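Local coordinates for protein endoglucanase (Clostridium thermocellum, PDB 2YIK) that probably hydrolyses beta-1,4-glucosidic bonds of cellulose as an endoglucanase, at residues F114-D119 with V497-N502; P450-A455 with Y469-A474; F49-N54 with Y501-V506. All blocks are in the same frame, centred on the assembly; numbering follows the deposited sequence.

Contact 1: residues F114-D119 with V497-N502; sequences FHDAGD and VAIDYN. With ZN (zinc ion), chain E.
Phe114 touches Ile499 through its CB, which lies 4.0 Å from Ile499 CG2, while its ring runs on toward Tyr160 and Phe161. His115 joins through its backbone: O is 3.5 Å from Ile499 CG2. Its imidazole turns the other way to bind the zinc ion through NE2, together with Cys56, Cys72 and His73. Asp116 makes the central link, an almost straight hydrogen bond (170°) from Ile499 N to Asp116 O, 2.9 Å long. With chi1 at 52°, Ile499 CG1 sits between its own backbone N and carbonyl carbon and is brought to 3.3 Å from Asp116 O. The side chains of Asp116 and Ile499 cross at about a right angle, and Asp116 OD2 is hydrogen-bonded to Tyr273 OH. Ala117 and Ala498 have the nearest CA atoms, and their CB atoms are 3.8 Å apart; Ala117 CB is also 3.3 Å from Val497 O. The N-H of Ala117 is bonded to Asp119 OD1, two residues on, within the DAGD sequence familiar from family 9 enzymes. The carbonyl of Asp116 thus accepts the N-H of Ile499, the first residue of helix 499-516, pinning the helix start to a loop distant in sequence.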
loop_
_atom_site.group_PDB
_atom_site.type_symbol
_atom_site.label_atom_id
_atom_site.label_comp_id
_atom_site.label_asym_id
_atom_site.label_seq_id
_atom_site.Cartn_x
_atom_site.Cartn_y
_atom_site.Cartn_z
ATOM N N PHE A 114 -3.553 -10.327 -0.087
ATOM C CA PHE A 114 -4.556 -9.834 0.848
ATOM C C PHE A 114 -5.864 -9.389 0.212
ATOM O O PHE A 114 -5.862 -8.882 -0.909
ATOM C CB PHE A 114 -3.969 -8.637 1.607
ATOM C CG PHE A 114 -2.702 -8.949 2.365
ATOM C CD1 PHE A 114 -1.486 -9.061 1.699
ATOM C CD2 PHE A 114 -2.728 -9.118 3.747
ATOM C CE1 PHE A 114 -0.311 -9.338 2.399
ATOM C CE2 PHE A 114 -1.561 -9.396 4.461
ATOM C CZ PHE A 114 -0.348 -9.506 3.786
ATOM N N HIS A 115 -6.971 -9.588 0.935
ATOM C CA HIS A 115 -8.289 -9.140 0.482
ATOM C C HIS A 115 -8.126 -7.636 0.489
ATOM O O HIS A 115 -7.356 -7.082 1.263
ATOM C CB HIS A 115 -9.384 -9.508 1.476
ATOM C CG HIS A 115 -9.536 -10.972 1.693
ATOM N ND1 HIS A 115 -9.709 -11.516 2.948
ATOM C CD2 HIS A 115 -9.567 -12.009 0.826
ATOM C CE1 HIS A 115 -9.839 -12.823 2.843
ATOM N NE2 HIS A 115 -9.757 -13.150 1.565
ATOM N N ASP A 116 -8.882 -6.942 -0.326
ATOM C CA ASP A 116 -8.665 -5.509 -0.398
ATOM C C ASP A 116 -9.160 -4.639 0.729
ATOM O O ASP A 116 -8.396 -3.840 1.316
ATOM C CB ASP A 116 -9.288 -4.952 -1.660
ATOM C CG ASP A 116 -9.115 -3.423 -1.792
ATOM O OD1 ASP A 116 -7.979 -2.967 -2.073
ATOM O OD2 ASP A 116 -10.111 -2.682 -1.625
ATOM N N ALA A 117 -10.399 -4.829 1.133
ATOM C CA ALA A 117 -10.963 -3.949 2.097
ATOM C C ALA A 117 -11.770 -4.740 3.142
ATOM O O ALA A 117 -11.148 -5.280 4.062
ATOM C CB ALA A 117 -11.881 -2.974 1.278
ATOM N N GLY A 118 -13.113 -4.671 3.147
ATOM C CA GLY A 118 -13.912 -5.424 4.112
ATOM C C GLY A 118 -14.482 -6.573 3.270
ATOM O O GLY A 118 -15.184 -7.477 3.769
ATOM N N ASP A 119 -14.207 -6.475 1.953
ATOM C CA ASP A 119 -14.619 -7.423 0.872
ATOM C C ASP A 119 -13.505 -8.477 0.679
ATOM O O ASP A 119 -12.580 -8.525 1.508
ATOM C CB ASP A 119 -14.958 -6.652 -0.456
ATOM C CG ASP A 119 -13.742 -5.933 -1.109
ATOM O OD1 ASP A 119 -12.696 -5.619 -0.471
ATOM O OD2 ASP A 119 -13.866 -5.703 -2.318
ATOM N N VAL A 497 -12.760 -0.124 5.963
ATOM C CA VAL A 497 -11.393 -0.500 6.334
ATOM C C VAL A 497 -10.743 -1.085 5.074
ATOM O O VAL A 497 -11.431 -1.671 4.239
ATOM C CB VAL A 497 -11.365 -1.568 7.455
ATOM C CG1 VAL A 497 -11.934 -0.988 8.743
ATOM C CG2 VAL A 497 -12.139 -2.803 7.022
ATOM N N ALA A 498 -9.433 -0.920 4.920
ATOM C CA ALA A 498 -8.769 -1.451 3.729
ATOM C C ALA A 498 -7.258 -1.507 3.854
ATOM O O ALA A 498 -6.672 -0.816 4.686
ATOM C CB ALA A 498 -9.149 -0.623 2.502
ATOM N N ILE A 499 -6.628 -2.331 3.016
ATOM C CA ILE A 499 -5.185 -2.436 3.064
ATOM C C ILE A 499 -4.531 -1.093 2.738
ATOM O O ILE A 499 -3.493 -0.765 3.306
ATOM C CB ILE A 499 -4.647 -3.589 2.144
ATOM C CG1 ILE A 499 -5.182 -3.481 0.711
ATOM C CG2 ILE A 499 -5.044 -4.929 2.742
ATOM C CD1 ILE A 499 -4.531 -2.391 -0.115
ATOM N N ASP A 500 -5.143 -0.294 1.864
ATOM C CA ASP A 500 -4.547 1.005 1.548
ATOM C C ASP A 500 -4.753 1.984 2.702
ATOM O O ASP A 500 -3.930 2.868 2.914
ATOM C CB ASP A 500 -5.095 1.574 0.219
ATOM C CG ASP A 500 -6.423 2.297 0.374
ATOM O OD1 ASP A 500 -7.477 1.624 0.363
ATOM O OD2 ASP A 500 -6.418 3.542 0.501
ATOM N N TYR A 501 -5.832 1.804 3.461
ATOM C CA TYR A 501 -6.130 2.669 4.607
ATOM C C TYR A 501 -5.091 2.532 5.713
ATOM O O TYR A 501 -4.678 3.522 6.318
ATOM C CB TYR A 501 -7.495 2.323 5.200
ATOM C CG TYR A 501 -8.688 2.966 4.530
ATOM C CD1 TYR A 501 -8.666 3.307 3.174
ATOM C CD2 TYR A 501 -9.877 3.147 5.235
ATOM C CE1 TYR A 501 -9.806 3.802 2.539
ATOM C CE2 TYR A 501 -11.018 3.635 4.616
ATOM C CZ TYR A 501 -10.982 3.956 3.272
ATOM O OH TYR A 501 -12.143 4.382 2.669
ATOM N N ASN A 502 -4.675 1.296 5.973
ATOM C CA ASN A 502 -3.700 1.018 7.021
ATOM C C ASN A 502 -2.241 1.164 6.596
ATOM O O ASN A 502 -1.352 1.250 7.443
ATOM C CB ASN A 502 -3.920 -0.397 7.590
ATOM C CG ASN A 502 -4.785 -0.400 8.846
ATOM O OD1 ASN A 502 -4.351 -0.845 9.915
ATOM N ND2 ASN A 502 -6.004 0.097 8.726
HETATM ZN ZN ZN E . -9.256 -15.130 0.617
#

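Contact 2: residues P450-A455 with Y469-A474; sequences PHHRAA and YVLYGA
A single backbone hydrogen bond, from Tyr469 N to Ala455 O (3.0 Å), ties the two segments together at one end. The donor lies in the carbonyl plane and the bond bends somewhat, to 152° at the hydrogen. Nearby, the edge of the Tyr469 ring meets a second carbonyl close to its own plane, with CD2 3.7 Å from Ala454 O. This ring is also stacked on Trp68.

The CH-pi contact is formed by Leu471 and His452. Leu471 CD1 stands over the middle of the imidazole, 3.7 Å from its centroid and 13° off the normal, and the two side chains cross at about a right angle. His452 extends with CG anti to its backbone N (chi1 -173°), which carries the ring toward segment 469-474.

Purely apolar packing completes the grip on Leu471. Its other methyl, CD2, rests 3.7 Å from Pro450 CG, the two side chains sliding past each other in opposite directions, while Leu471 CB lies 3.8 Å from Ala455 CB. Phe50 and Ala53 of helix 49-54 press on the same leucine.

Between Pro450 and His452 stands His451, predicted to be an active-site residue; its CB points away from segment 469-474, and its ring meets Trp194 edge-to-face. The chemistry thus divides the loop: the buried aliphatic side chain of Leu471 packs against the neighbours of His451, Pro450 and His452, whereas His451 itself has no contact with segment 469-474.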
loop_
_atom_site.group_PDB
_atom_site.type_symbol
_atom_site.label_atom_id
_atom_site.label_comp_id
_atom_site.label_asym_id
_atom_site.label_seq_id
_atom_site.Cartn_x
_atom_site.Cartn_y
_atom_site.Cartn_z
ATOM N N PRO A 450 -16.466 -2.171 12.566
ATOM C CA PRO A 450 -15.923 -1.938 11.221
ATOM C C PRO A 450 -16.677 -2.685 10.113
ATOM O O PRO A 450 -17.248 -3.758 10.340
ATOM C CB PRO A 450 -14.455 -2.376 11.350
ATOM C CG PRO A 450 -14.470 -3.356 12.518
ATOM C CD PRO A 450 -15.435 -2.702 13.478
ATOM N N HIS A 451 -16.688 -2.098 8.921
ATOM C CA HIS A 451 -17.346 -2.689 7.755
ATOM C C HIS A 451 -16.399 -3.766 7.224
ATOM O O HIS A 451 -15.643 -3.540 6.276
ATOM C CB HIS A 451 -17.576 -1.604 6.701
ATOM C CG HIS A 451 -18.362 -2.066 5.515
ATOM N ND1 HIS A 451 -17.782 -2.314 4.289
ATOM C CD2 HIS A 451 -19.683 -2.315 5.368
ATOM C CE1 HIS A 451 -18.716 -2.694 3.436
ATOM N NE2 HIS A 451 -19.877 -2.704 4.063
ATOM N N HIS A 452 -16.457 -4.943 7.837
ATOM C CA HIS A 452 -15.558 -6.039 7.481
ATOM C C HIS A 452 -16.246 -7.403 7.612
ATOM O O HIS A 452 -16.689 -7.788 8.697
ATOM C CB HIS A 452 -14.348 -5.963 8.418
ATOM C CG HIS A 452 -13.243 -6.919 8.095
ATOM N ND1 HIS A 452 -12.220 -6.609 7.225
ATOM C CD2 HIS A 452 -12.962 -8.150 8.587
ATOM C CE1 HIS A 452 -11.351 -7.607 7.201
ATOM N NE2 HIS A 452 -11.778 -8.553 8.017
ATOM N N ARG A 453 -16.327 -8.135 6.506
ATOM C CA ARG A 453 -16.966 -9.448 6.511
ATOM C C ARG A 453 -16.461 -10.432 7.573
ATOM O O ARG A 453 -17.226 -10.820 8.455
ATOM C CB ARG A 453 -16.863 -10.083 5.123
ATOM C CG ARG A 453 -17.800 -9.452 4.111
ATOM C CD ARG A 453 -17.535 -9.930 2.691
ATOM N NE ARG A 453 -18.507 -9.366 1.756
ATOM C CZ ARG A 453 -18.632 -8.069 1.499
ATOM N NH1 ARG A 453 -17.844 -7.193 2.105
ATOM N NH2 ARG A 453 -19.546 -7.647 0.636
ATOM N N ALA A 454 -15.187 -10.820 7.503
ATOM C CA ALA A 454 -14.618 -11.783 8.454
ATOM C C ALA A 454 -14.727 -11.421 9.936
ATOM O O ALA A 454 -15.153 -12.244 10.748
ATOM C CB ALA A 454 -13.157 -12.057 8.112
ATOM N N ALA A 455 -14.340 -10.202 10.297
ATOM C CA ALA A 455 -14.399 -9.804 11.698
ATOM C C ALA A 455 -15.822 -9.782 12.257
ATOM O O ALA A 455 -16.045 -10.154 13.408
ATOM C CB ALA A 455 -13.740 -8.439 11.887
ATOM N N TYR A 469 -15.525 -11.168 16.172
ATOM C CA TYR A 469 -14.087 -10.980 16.371
ATOM C C TYR A 469 -13.650 -9.521 16.303
ATOM O O TYR A 469 -14.215 -8.723 15.560
ATOM C CB TYR A 469 -13.324 -11.781 15.319
ATOM C CG TYR A 469 -13.789 -13.208 15.219
ATOM C CD1 TYR A 469 -13.511 -14.125 16.231
ATOM C CD2 TYR A 469 -14.532 -13.639 14.121
ATOM C CE1 TYR A 469 -13.965 -15.444 16.150
ATOM C CE2 TYR A 469 -14.992 -14.948 14.032
ATOM C CZ TYR A 469 -14.705 -15.845 15.046
ATOM O OH TYR A 469 -15.163 -17.144 14.952
ATOM N N VAL A 470 -12.627 -9.188 17.080
ATOM C CA VAL A 470 -12.099 -7.830 17.121
ATOM C C VAL A 470 -11.017 -7.635 16.057
ATOM O O VAL A 470 -9.965 -8.280 16.100
ATOM C CB VAL A 470 -11.498 -7.513 18.511
ATOM C CG1 VAL A 470 -10.995 -6.075 18.549
ATOM C CG2 VAL A 470 -12.553 -7.739 19.600
ATOM N N LEU A 471 -11.294 -6.744 15.109
ATOM C CA LEU A 471 -10.374 -6.431 14.012
ATOM C C LEU A 471 -9.291 -5.472 14.513
ATOM O O LEU A 471 -9.231 -4.316 14.096
ATOM C CB LEU A 471 -11.161 -5.786 12.866
ATOM C CG LEU A 471 -10.521 -5.500 11.503
ATOM C CD1 LEU A 471 -10.206 -6.814 10.778
ATOM C CD2 LEU A 471 -11.490 -4.655 10.671
ATOM N N TYR A 472 -8.431 -5.964 15.401
ATOM C CA TYR A 472 -7.358 -5.160 15.989
ATOM C C TYR A 472 -6.523 -4.366 14.994
ATOM O O TYR A 472 -6.090 -4.901 13.973
ATOM C CB TYR A 472 -6.414 -6.053 16.801
ATOM C CG TYR A 472 -6.990 -6.568 18.097
ATOM C CD1 TYR A 472 -7.154 -5.717 19.190
ATOM C CD2 TYR A 472 -7.388 -7.900 18.226
ATOM C CE1 TYR A 472 -7.696 -6.175 20.381
ATOM C CE2 TYR A 472 -7.940 -8.375 19.417
ATOM C CZ TYR A 472 -8.088 -7.507 20.492
ATOM O OH TYR A 472 -8.607 -7.968 21.683
ATOM N N GLY A 473 -6.312 -3.085 15.303
ATOM C CA GLY A 473 -5.482 -2.232 14.471
ATOM C C GLY A 473 -6.035 -1.614 13.208
ATOM O O GLY A 473 -5.338 -0.847 12.545
ATOM N N ALA A 474 -7.273 -1.938 12.858
ATOM C CA ALA A 474 -7.865 -1.368 11.654
ATOM C C ALA A 474 -8.170 0.120 11.858
ATOM O O ALA A 474 -8.730 0.510 12.885
ATOM C CB ALA A 474 -9.144 -2.113 11.294
#

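Contact 3: residues F49-N54 with Y501-V506; sequences FFYDAN and YNAAFV
Tyr51 and Asn502 bury the most surface here, the phenol ring of Tyr51 reaching across to the first turns of helix 499-516. CG anti to the carbonyl carbon (chi1 -68°) swings the ring over the gap between the helices. There its hydroxyl is hydrogen-bonded to the carbonyl of Ile499, just before the segment 501-506. The same oxygen, Tyr51 OH, lies 2.8 Å from Ala503 N, but the angle is too poor for a hydrogen bond. Val506 CG2 meets the edge of the Tyr51 ring at CE2, 4.0 Å away.

Asn502 meets both aromatic residues. Its CB is 3.3 Å from Tyr51 OH and 3.8 Å from Tyr51 CZ; the side chains run past each other in opposite senses, with amide and phenol planes nearly perpendicular at 84°. On the Phe50 side the amide and the phenyl ring are much closer to parallel, 28° apart, although the approach is oblique.

Phe50 touches mainly through the root of its side chain, CB lying 3.9 Å from Asn502 CG. The ring itself continues toward Ala474 and Val497.

The short segment axes pass 10.6 Å apart and run roughly antiparallel, so Tyr51 spans the gap to reach the backbone of the other helix. Helices 124-140 and 151-167 close round Tyr51, and helix 392-408 packs on Tyr501, Ala504 and Phe505. The contact thus packs a short helical turn from the N-terminal part of the chain on helix 499-516, within the (alpha/alpha)6-barrel fold of family 9 glycoside hydrolases.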
loop_
_atom_site.group_PDB
_atom_site.type_symbol
_atom_site.label_atom_id
_atom_site.label_comp_id
_atom_site.label_asym_id
_atom_site.label_seq_id
_atom_site.Cartn_x
_atom_site.Cartn_y
_atom_site.Cartn_z
ATOM N N PHE A 49 -1.966 -5.803 12.500
ATOM C CA PHE A 49 -2.922 -6.894 12.614
ATOM C C PHE A 49 -4.061 -6.843 11.616
ATOM O O PHE A 49 -4.716 -7.854 11.380
ATOM C CB PHE A 49 -3.457 -6.979 14.041
ATOM C CG PHE A 49 -2.513 -7.664 14.971
ATOM C CD1 PHE A 49 -2.550 -9.048 15.131
ATOM C CD2 PHE A 49 -1.537 -6.936 15.636
ATOM C CE1 PHE A 49 -1.612 -9.694 15.937
ATOM C CE2 PHE A 49 -0.602 -7.566 16.437
ATOM C CZ PHE A 49 -0.639 -8.949 16.593
ATOM N N PHE A 50 -4.297 -5.679 11.018
ATOM C CA PHE A 50 -5.357 -5.594 10.024
ATOM C C PHE A 50 -4.950 -6.455 8.843
ATOM O O PHE A 50 -5.788 -7.072 8.193
ATOM C CB PHE A 50 -5.569 -4.167 9.516
ATOM C CG PHE A 50 -6.575 -4.094 8.396
ATOM C CD1 PHE A 50 -7.933 -4.238 8.654
ATOM C CD2 PHE A 50 -6.161 -3.916 7.076
ATOM C CE1 PHE A 50 -8.857 -4.251 7.614
ATOM C CE2 PHE A 50 -7.073 -3.929 6.033
ATOM C CZ PHE A 50 -8.427 -4.079 6.301
ATOM N N TYR A 51 -3.656 -6.497 8.565
ATOM C CA TYR A 51 -3.184 -7.285 7.445
ATOM C C TYR A 51 -3.385 -8.771 7.707
ATOM O O TYR A 51 -3.747 -9.514 6.796
ATOM C CB TYR A 51 -1.729 -6.923 7.145
ATOM C CG TYR A 51 -1.643 -5.510 6.614
ATOM C CD1 TYR A 51 -2.156 -5.190 5.353
ATOM C CD2 TYR A 51 -1.148 -4.473 7.406
ATOM C CE1 TYR A 51 -2.186 -3.869 4.897
ATOM C CE2 TYR A 51 -1.174 -3.150 6.963
ATOM C CZ TYR A 51 -1.698 -2.853 5.710
ATOM O OH TYR A 51 -1.773 -1.545 5.289
ATOM N N ASP A 52 -3.191 -9.200 8.951
ATOM C CA ASP A 52 -3.404 -10.605 9.279
ATOM C C ASP A 52 -4.865 -10.964 9.029
ATOM O O ASP A 52 -5.176 -12.082 8.616
ATOM C CB ASP A 52 -3.071 -10.888 10.746
ATOM C CG ASP A 52 -1.616 -10.640 11.072
ATOM O OD1 ASP A 52 -1.141 -9.512 10.819
ATOM O OD2 ASP A 52 -0.952 -11.571 11.584
ATOM N N ALA A 53 -5.759 -10.008 9.275
ATOM C CA ALA A 53 -7.187 -10.237 9.092
ATOM C C ALA A 53 -7.594 -10.329 7.631
ATOM O O ALA A 53 -8.663 -10.853 7.322
ATOM C CB ALA A 53 -7.986 -9.138 9.787
ATOM N N ASN A 54 -6.751 -9.821 6.736
ATOM C CA ASN A 54 -7.054 -9.856 5.308
ATOM C C ASN A 54 -6.216 -10.831 4.486
ATOM O O ASN A 54 -6.330 -10.855 3.262
ATOM C CB ASN A 54 -6.929 -8.457 4.679
ATOM C CG ASN A 54 -8.159 -7.586 4.914
ATOM O OD1 ASN A 54 -8.492 -6.722 4.096
ATOM N ND2 ASN A 54 -8.825 -7.797 6.038
ATOM N N TYR A 501 -5.832 1.804 3.461
ATOM C CA TYR A 501 -6.130 2.669 4.607
ATOM C C TYR A 501 -5.091 2.532 5.713
ATOM O O TYR A 501 -4.678 3.522 6.318
ATOM C CB TYR A 501 -7.495 2.323 5.200
ATOM C CG TYR A 501 -8.688 2.966 4.530
ATOM C CD1 TYR A 501 -8.666 3.307 3.174
ATOM C CD2 TYR A 501 -9.877 3.147 5.235
ATOM C CE1 TYR A 501 -9.806 3.802 2.539
ATOM C CE2 TYR A 501 -11.018 3.635 4.616
ATOM C CZ TYR A 501 -10.982 3.956 3.272
ATOM O OH TYR A 501 -12.143 4.382 2.669
ATOM N N ASN A 502 -4.675 1.296 5.973
ATOM C CA ASN A 502 -3.700 1.018 7.021
ATOM C C ASN A 502 -2.241 1.164 6.596
ATOM O O ASN A 502 -1.352 1.250 7.443
ATOM C CB ASN A 502 -3.920 -0.397 7.590
ATOM C CG ASN A 502 -4.785 -0.400 8.846
ATOM O OD1 ASN A 502 -4.351 -0.845 9.915
ATOM N ND2 ASN A 502 -6.004 0.097 8.726
ATOM N N ALA A 503 -2.000 1.212 5.293
ATOM C CA ALA A 503 -0.643 1.301 4.757
ATOM C C ALA A 503 0.283 2.387 5.316
ATOM O O ALA A 503 1.325 2.073 5.900
ATOM C CB ALA A 503 -0.709 1.395 3.239
ATOM N N ALA A 504 -0.073 3.657 5.135
ATOM C CA ALA A 504 0.781 4.730 5.641
ATOM C C ALA A 504 0.667 4.831 7.159
ATOM O O ALA A 504 1.589 5.287 7.835
ATOM C CB ALA A 504 0.413 6.072 4.991
ATOM N N PHE A 505 -0.473 4.396 7.683
ATOM C CA PHE A 505 -0.737 4.420 9.120
ATOM C C PHE A 505 0.331 3.633 9.887
ATOM O O PHE A 505 0.775 4.059 10.955
ATOM C CB PHE A 505 -2.151 3.864 9.374
ATOM C CG PHE A 505 -2.472 3.605 10.826
ATOM C CD1 PHE A 505 -2.242 4.571 11.807
ATOM C CD2 PHE A 505 -3.056 2.398 11.202
ATOM C CE1 PHE A 505 -2.572 4.329 13.144
ATOM C CE2 PHE A 505 -3.392 2.142 12.537
ATOM C CZ PHE A 505 -3.157 3.112 13.512
ATOM N N VAL A 506 0.763 2.504 9.337
ATOM C CA VAL A 506 1.784 1.702 9.999
ATOM C C VAL A 506 3.058 2.524 10.152
ATOM O O VAL A 506 3.601 2.651 11.250
ATOM C CB VAL A 506 2.102 0.417 9.202
ATOM C CG1 VAL A 506 3.275 -0.336 9.852
ATOM C CG2 VAL A 506 0.864 -0.463 9.141
#

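From the N terminus the chain first forms helix 49-54, which waits for its partner in contact 3 until the start of helix 499-516, closing a loop of 446 residues. Segment 114-119 begins a second long loop, closed by contact 1 on the same late helix; both end on overlapping residues, Tyr501 and Asn502 being shared, and neither crosses the other. Contact 2, joining residues only 14 apart, is a small local loop nested inside both. The three meet in space: Asn54 O receives His115 N, and Gly118 O receives Arg453 N. Helix 49-54, segments 114-119 and 450-455, and helix 499-516 are thereby held together.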